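Local coordinates for insecticidal protein (Brevibacillus laterosporus, PDB 7ML9) that is toxic to the western corn rootworm, a beetle pest of maize, probably by forming beta-barrel pores in membranes, at residues R203-L208 with I284-D289; Y220-G225 with G264-V269. All blocks are in the same frame, centred on the assembly; numbering follows the deposited sequence.

Contact 1 (R203-L208 with I284-D289); sequences RVLAYL and ILKIED. With EDO (1,2-ethanediol), chain I.
The guanidinium of Arg203 and the carboxylate of Glu288 meet obliquely, their planes 49° apart, although the two side chains run side by side off the same face of the sheet. Arg203 NH2 reaches Glu288 OE1 at 2.5 Å, a salt bridge from one oxygen to one nitrogen. At the edge of the guanidinium, near its plane, NH1 is directed to O2 of a 1,2-ethanediol molecule, probably from the crystallisation liquor; the modelled separation is too short to be taken literally. The Tyr207 ring has Ile284 O at its edge, while CD of Lys286 approaches it obliquely. Tyr207 CB rests 3.7 Å from Ile284 CG2, and the ring, with CG beside the backbone N (chi1 -62°), holds CD1 4.0 Å from Ile284 O.

Beneath these groups six backbone hydrogen bonds join an antiparallel ladder, in which Arg203–Glu288, Leu205–Lys286 and Tyr207–Ile284 are hydrogen-bonded pairs. Lys286 NZ comes to Glu288 OE2 at 3.4 Å, a weak bond that completes a salt-bridge network. Leu205 CD1 packs alongside Lys286, 4.2 Å from its CD. The other face is apolar: Ile287 CD1 touches Val204 CG2 at 3.6 Å, and Leu285 CD2 is equally close to Ala206 CB. Phe130 covers Val204 and Ala206 on this side.

The ladder is therefore two-faced: apolar towards Phe130, mixed on the other side, where the charges gather towards the Arg203 end among Leu205, Tyr207 and Ile284. Each oxygen of the Glu288 carboxylate has its own cationic partner, which would probably favour its ionised form and help fix its rotation.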
loop_
_atom_site.group_PDB
_atom_site.type_symbol
_atom_site.label_atom_id
_atom_site.label_comp_id
_atom_site.label_asym_id
_atom_site.label_seq_id
_atom_site.Cartn_x
_atom_site.Cartn_y
_atom_site.Cartn_z
ATOM N N ARG A 203 -2.376 39.147 22.616
ATOM C CA ARG A 203 -2.503 38.781 21.216
ATOM C C ARG A 203 -2.483 37.264 21.147
ATOM O O ARG A 203 -1.622 36.634 21.767
ATOM C CB ARG A 203 -1.361 39.375 20.399
ATOM C CG ARG A 203 -1.472 39.162 18.921
ATOM C CD ARG A 203 -0.528 40.103 18.205
ATOM N NE ARG A 203 0.823 39.565 18.145
ATOM C CZ ARG A 203 1.911 40.294 17.927
ATOM N NH1 ARG A 203 1.806 41.607 17.760
ATOM N NH2 ARG A 203 3.106 39.712 17.884
ATOM N N VAL A 204 -3.446 36.679 20.436
ATOM C CA VAL A 204 -3.487 35.238 20.200
ATOM C C VAL A 204 -3.086 34.991 18.753
ATOM O O VAL A 204 -3.754 35.481 17.837
ATOM C CB VAL A 204 -4.875 34.648 20.476
ATOM C CG1 VAL A 204 -4.831 33.119 20.323
ATOM C CG2 VAL A 204 -5.347 35.042 21.853
ATOM N N LEU A 205 -1.998 34.246 18.548
ATOM C CA LEU A 205 -1.571 33.790 17.228
ATOM C C LEU A 205 -1.869 32.304 17.089
ATOM O O LEU A 205 -1.617 31.526 18.016
ATOM C CB LEU A 205 -0.076 34.013 17.003
ATOM C CG LEU A 205 0.603 35.359 17.240
ATOM C CD1 LEU A 205 2.048 35.290 16.772
ATOM C CD2 LEU A 205 -0.085 36.431 16.487
ATOM N N ALA A 206 -2.390 31.902 15.925
ATOM C CA ALA A 206 -2.787 30.517 15.687
ATOM C C ALA A 206 -1.932 29.912 14.584
ATOM O O ALA A 206 -1.636 30.571 13.574
ATOM C CB ALA A 206 -4.273 30.402 15.308
ATOM N N TYR A 207 -1.529 28.656 14.790
ATOM C CA TYR A 207 -0.743 27.906 13.823
ATOM C C TYR A 207 -1.355 26.529 13.642
ATOM O O TYR A 207 -1.765 25.891 14.617
ATOM C CB TYR A 207 0.713 27.760 14.266
ATOM C CG TYR A 207 1.438 29.066 14.416
ATOM C CD1 TYR A 207 1.313 29.819 15.578
ATOM C CD2 TYR A 207 2.250 29.547 13.405
ATOM C CE1 TYR A 207 1.980 31.022 15.723
ATOM C CE2 TYR A 207 2.929 30.748 13.544
ATOM C CZ TYR A 207 2.784 31.479 14.710
ATOM O OH TYR A 207 3.440 32.678 14.861
ATOM N N LEU A 208 -1.440 26.080 12.388
ATOM C CA LEU A 208 -1.878 24.721 12.097
ATOM C C LEU A 208 -0.647 23.817 12.083
ATOM O O LEU A 208 0.313 24.080 11.350
ATOM C CB LEU A 208 -2.610 24.649 10.756
ATOM C CG LEU A 208 -3.005 23.241 10.285
ATOM C CD1 LEU A 208 -4.098 22.652 11.160
ATOM C CD2 LEU A 208 -3.451 23.290 8.828
ATOM N N ILE A 284 -1.909 24.942 17.478
ATOM C CA ILE A 284 -1.270 25.530 18.648
ATOM C C ILE A 284 -1.591 27.022 18.672
ATOM O O ILE A 284 -1.391 27.722 17.669
ATOM C CB ILE A 284 0.247 25.272 18.656
ATOM C CG1 ILE A 284 0.906 25.937 19.874
ATOM C CG2 ILE A 284 0.886 25.721 17.361
ATOM C CD1 ILE A 284 2.115 25.165 20.404
ATOM N N LEU A 285 -2.115 27.497 19.806
ATOM C CA LEU A 285 -2.341 28.918 20.047
ATOM C C LEU A 285 -1.225 29.465 20.925
ATOM O O LEU A 285 -0.913 28.890 21.970
ATOM C CB LEU A 285 -3.691 29.162 20.716
ATOM C CG LEU A 285 -4.939 28.667 20.003
ATOM C CD1 LEU A 285 -6.195 29.204 20.679
ATOM C CD2 LEU A 285 -4.883 29.079 18.553
ATOM N N LYS A 286 -0.619 30.554 20.485
ATOM C CA LYS A 286 0.454 31.232 21.193
ATOM C C LYS A 286 -0.088 32.562 21.708
ATOM O O LYS A 286 -0.589 33.377 20.923
ATOM C CB LYS A 286 1.633 31.422 20.245
ATOM C CG LYS A 286 2.809 32.219 20.731
ATOM C CD LYS A 286 3.653 32.599 19.520
ATOM C CE LYS A 286 5.118 32.262 19.693
ATOM N NZ LYS A 286 5.978 33.453 19.429
ATOM N N ILE A 287 -0.009 32.769 23.022
ATOM C CA ILE A 287 -0.569 33.950 23.680
ATOM C C ILE A 287 0.565 34.902 24.019
ATOM O O ILE A 287 1.484 34.536 24.759
ATOM C CB ILE A 287 -1.336 33.568 24.953
ATOM C CG1 ILE A 287 -2.268 32.388 24.689
ATOM C CG2 ILE A 287 -2.059 34.796 25.527
ATOM C CD1 ILE A 287 -3.301 32.651 23.630
ATOM N N GLU A 288 0.496 36.128 23.501
ATOM C CA GLU A 288 1.533 37.129 23.714
ATOM C C GLU A 288 0.976 38.329 24.469
ATOM O O GLU A 288 -0.127 38.801 24.181
ATOM C CB GLU A 288 2.128 37.613 22.396
ATOM C CG GLU A 288 2.899 36.560 21.624
ATOM C CD GLU A 288 3.487 37.103 20.333
ATOM O OE1 GLU A 288 3.070 38.205 19.904
ATOM O OE2 GLU A 288 4.372 36.432 19.751
ATOM N N ASP A 289 1.757 38.828 25.423
ATOM C CA ASP A 289 1.427 40.055 26.143
ATOM C C ASP A 289 1.971 41.218 25.325
ATOM O O ASP A 289 3.190 41.368 25.183
ATOM C CB ASP A 289 2.029 40.023 27.546
ATOM C CG ASP A 289 1.563 41.185 28.425
ATOM O OD1 ASP A 289 0.996 42.160 27.893
ATOM O OD2 ASP A 289 1.766 41.108 29.655
HETATM C C1 EDO I . -2.230 42.757 16.766
HETATM O O1 EDO I . -3.100 41.876 16.045
HETATM C C2 EDO I . -1.000 43.080 15.935
HETATM O O2 EDO I . 0.156 42.847 16.745
#

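Contact 2 (Y220-G225 with G264-V269); sequences YANVGG and GRDVIV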
loop_
_atom_site.group_PDB
_atom_site.type_symbol
_atom_site.label_atom_id
_atom_site.label_comp_id
_atom_site.label_asym_id
_atom_site.label_seq_id
_atom_site.Cartn_x
_atom_site.Cartn_y
_atom_site.Cartn_z
ATOM N N TYR A 220 -1.900 -8.834 -2.771
ATOM C CA TYR A 220 -2.084 -10.286 -2.815
ATOM C C TYR A 220 -3.174 -10.627 -3.813
ATOM O O TYR A 220 -4.195 -9.940 -3.893
ATOM C CB TYR A 220 -2.489 -10.877 -1.446
ATOM C CG TYR A 220 -1.456 -10.754 -0.357
ATOM C CD1 TYR A 220 -0.318 -11.541 -0.357
ATOM C CD2 TYR A 220 -1.623 -9.846 0.689
ATOM C CE1 TYR A 220 0.627 -11.443 0.647
ATOM C CE2 TYR A 220 -0.681 -9.739 1.695
ATOM C CZ TYR A 220 0.440 -10.539 1.673
ATOM O OH TYR A 220 1.385 -10.428 2.666
ATOM N N ALA A 221 -2.975 -11.695 -4.571
ATOM C CA ALA A 221 -4.060 -12.240 -5.369
ATOM C C ALA A 221 -4.087 -13.746 -5.160
ATOM O O ALA A 221 -3.032 -14.392 -5.142
ATOM C CB ALA A 221 -3.890 -11.882 -6.852
ATOM N N ASN A 222 -5.279 -14.291 -4.968
ATOM C CA ASN A 222 -5.490 -15.729 -4.888
ATOM C C ASN A 222 -5.960 -16.176 -6.263
ATOM O O ASN A 222 -6.988 -15.689 -6.754
ATOM C CB ASN A 222 -6.519 -16.059 -3.805
ATOM C CG ASN A 222 -6.786 -17.553 -3.666
ATOM O OD1 ASN A 222 -7.147 -18.235 -4.627
ATOM N ND2 ASN A 222 -6.635 -18.060 -2.451
ATOM N N VAL A 223 -5.197 -17.070 -6.902
ATOM C CA VAL A 223 -5.501 -17.490 -8.267
ATOM C C VAL A 223 -5.608 -19.010 -8.328
ATOM O O VAL A 223 -4.916 -19.733 -7.604
ATOM C CB VAL A 223 -4.461 -16.976 -9.292
ATOM C CG1 VAL A 223 -4.242 -15.468 -9.145
ATOM C CG2 VAL A 223 -3.156 -17.685 -9.132
ATOM N N GLY A 224 -6.486 -19.489 -9.211
ATOM C CA GLY A 224 -6.729 -20.904 -9.384
ATOM C C GLY A 224 -6.286 -21.364 -10.765
ATOM O O GLY A 224 -5.992 -20.561 -11.648
ATOM N N GLY A 225 -6.193 -22.680 -10.927
ATOM C CA GLY A 225 -5.767 -23.215 -12.208
ATOM C C GLY A 225 -5.307 -24.652 -12.099
ATOM O O GLY A 225 -5.126 -25.196 -11.006
ATOM N N GLY A 264 -4.187 -24.497 -0.511
ATOM C CA GLY A 264 -5.028 -25.591 -0.972
ATOM C C GLY A 264 -4.777 -25.838 -2.455
ATOM O O GLY A 264 -3.631 -25.963 -2.899
ATOM N N ARG A 265 -5.855 -25.879 -3.243
ATOM C CA ARG A 265 -5.728 -26.043 -4.693
ATOM C C ARG A 265 -5.273 -24.774 -5.410
ATOM O O ARG A 265 -4.886 -24.855 -6.581
ATOM C CB ARG A 265 -7.066 -26.498 -5.293
ATOM C CG ARG A 265 -7.602 -27.819 -4.738
ATOM C CD ARG A 265 -8.998 -28.135 -5.301
ATOM N NE ARG A 265 -9.011 -28.111 -6.766
ATOM C CZ ARG A 265 -8.698 -29.153 -7.532
ATOM N NH1 ARG A 265 -8.358 -30.306 -6.971
ATOM N NH2 ARG A 265 -8.726 -29.042 -8.858
ATOM N N ASP A 266 -5.303 -23.616 -4.749
ATOM C CA ASP A 266 -4.953 -22.345 -5.365
ATOM C C ASP A 266 -3.540 -21.938 -4.951
ATOM O O ASP A 266 -2.864 -22.621 -4.171
ATOM C CB ASP A 266 -5.961 -21.250 -4.965
ATOM C CG ASP A 266 -7.411 -21.676 -5.175
ATOM O OD1 ASP A 266 -7.797 -21.966 -6.339
ATOM O OD2 ASP A 266 -8.165 -21.733 -4.172
ATOM N N VAL A 267 -3.087 -20.805 -5.484
ATOM C CA VAL A 267 -1.849 -20.191 -5.031
ATOM C C VAL A 267 -2.133 -18.718 -4.745
ATOM O O VAL A 267 -3.014 -18.097 -5.352
ATOM C CB VAL A 267 -0.681 -20.325 -6.043
ATOM C CG1 VAL A 267 -0.479 -21.807 -6.525
ATOM C CG2 VAL A 267 -0.906 -19.436 -7.199
ATOM N N ILE A 268 -1.385 -18.166 -3.802
ATOM C CA ILE A 268 -1.426 -16.735 -3.501
ATOM C C ILE A 268 -0.143 -16.118 -4.028
ATOM O O ILE A 268 0.955 -16.603 -3.727
ATOM C CB ILE A 268 -1.586 -16.483 -1.991
ATOM C CG1 ILE A 268 -2.910 -17.049 -1.497
ATOM C CG2 ILE A 268 -1.472 -14.986 -1.676
ATOM C CD1 ILE A 268 -2.996 -17.134 0.014
ATOM N N VAL A 269 -0.271 -15.060 -4.824
ATOM C CA VAL A 269 0.883 -14.367 -5.377
ATOM C C VAL A 269 0.956 -12.980 -4.743
ATOM O O VAL A 269 -0.075 -12.350 -4.499
ATOM C CB VAL A 269 0.820 -14.301 -6.917
ATOM C CG1 VAL A 269 -0.378 -13.511 -7.416
ATOM C CG2 VAL A 269 2.117 -13.747 -7.474
HETATM O O HOH W 1 -7.600 -20.947 -1.739
HETATM O O HOH W 2 -6.807 -24.074 -8.283
#
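Asn222 and Asp266 cross at about a right angle, with amide and carboxylate planes 66° apart. The amide oxygen is turned over the base of the aspartate, Asn222 OD1 lying 3.3 Å from Asp266 CB, and the same oxygen accepts a hydrogen bond from Asn89 ND2. The amide nitrogen instead donates to a water that lies 2.6 Å from Asp266 OD2 and probably bridges the two polar ends. CG of Asn222 stands opposite its own backbone N (chi1 -180°), which carries the amide across to the aspartate. Asp266 OD1 lies 3.4 Å from Gly224 CA, and a second water links OD1 and Arg265 O to the backbone N of Gly225. This water spans the strands beyond the last paired residues. Farther along the face of Asn222, Tyr220 inclines across Ile268, bringing ring atom CD1 against CG2 at 3.9 Å.

On the other face, Val223 and Val267 cross obliquely, and their CG2 methyls are pressed to 3.4 Å, tighter than usual van der Waals contact. Each of these methyls sits between its own backbone N and carbonyl carbon. Beside them Ala221 CB rests on Val269 CG1 at 3.9 Å. Four backbone hydrogen bonds, from Ala221–Val269 and Val223–Val267, hold this antiparallel ladder together.

The valine face packs on Ile242 and Leu246 of helix 242-252 and on Phe260 of strand 260-263. Strand 86-115 flanks the other edge of 220-225, with Trp92 stacking on the Tyr220 ring, while Ser263 touches both Asn222 and Ile268.

How the contacts relate
From the N terminus, strand 201-229 enters contact 1 first, at 203-208, and reaches contact 2 at 220-225. The chain then passes through strand 238-241, helix 242-252 and strand 260-263 before 264-269 returns to close the inner loop at contact 2. Strand 266-289 runs back antiparallel to 201-229, and its segment 284-289 closes the outer loop at contact 1. Contact 2 is thus nested inside contact 1, as in a long hairpin with a helix-containing connection. Their centres are about 57 Å apart, on opposite sides of the chain's centre, so the same two strands span much of this elongated, aerolysin/ETX-clan molecule and tie its helix-bearing end to its far end.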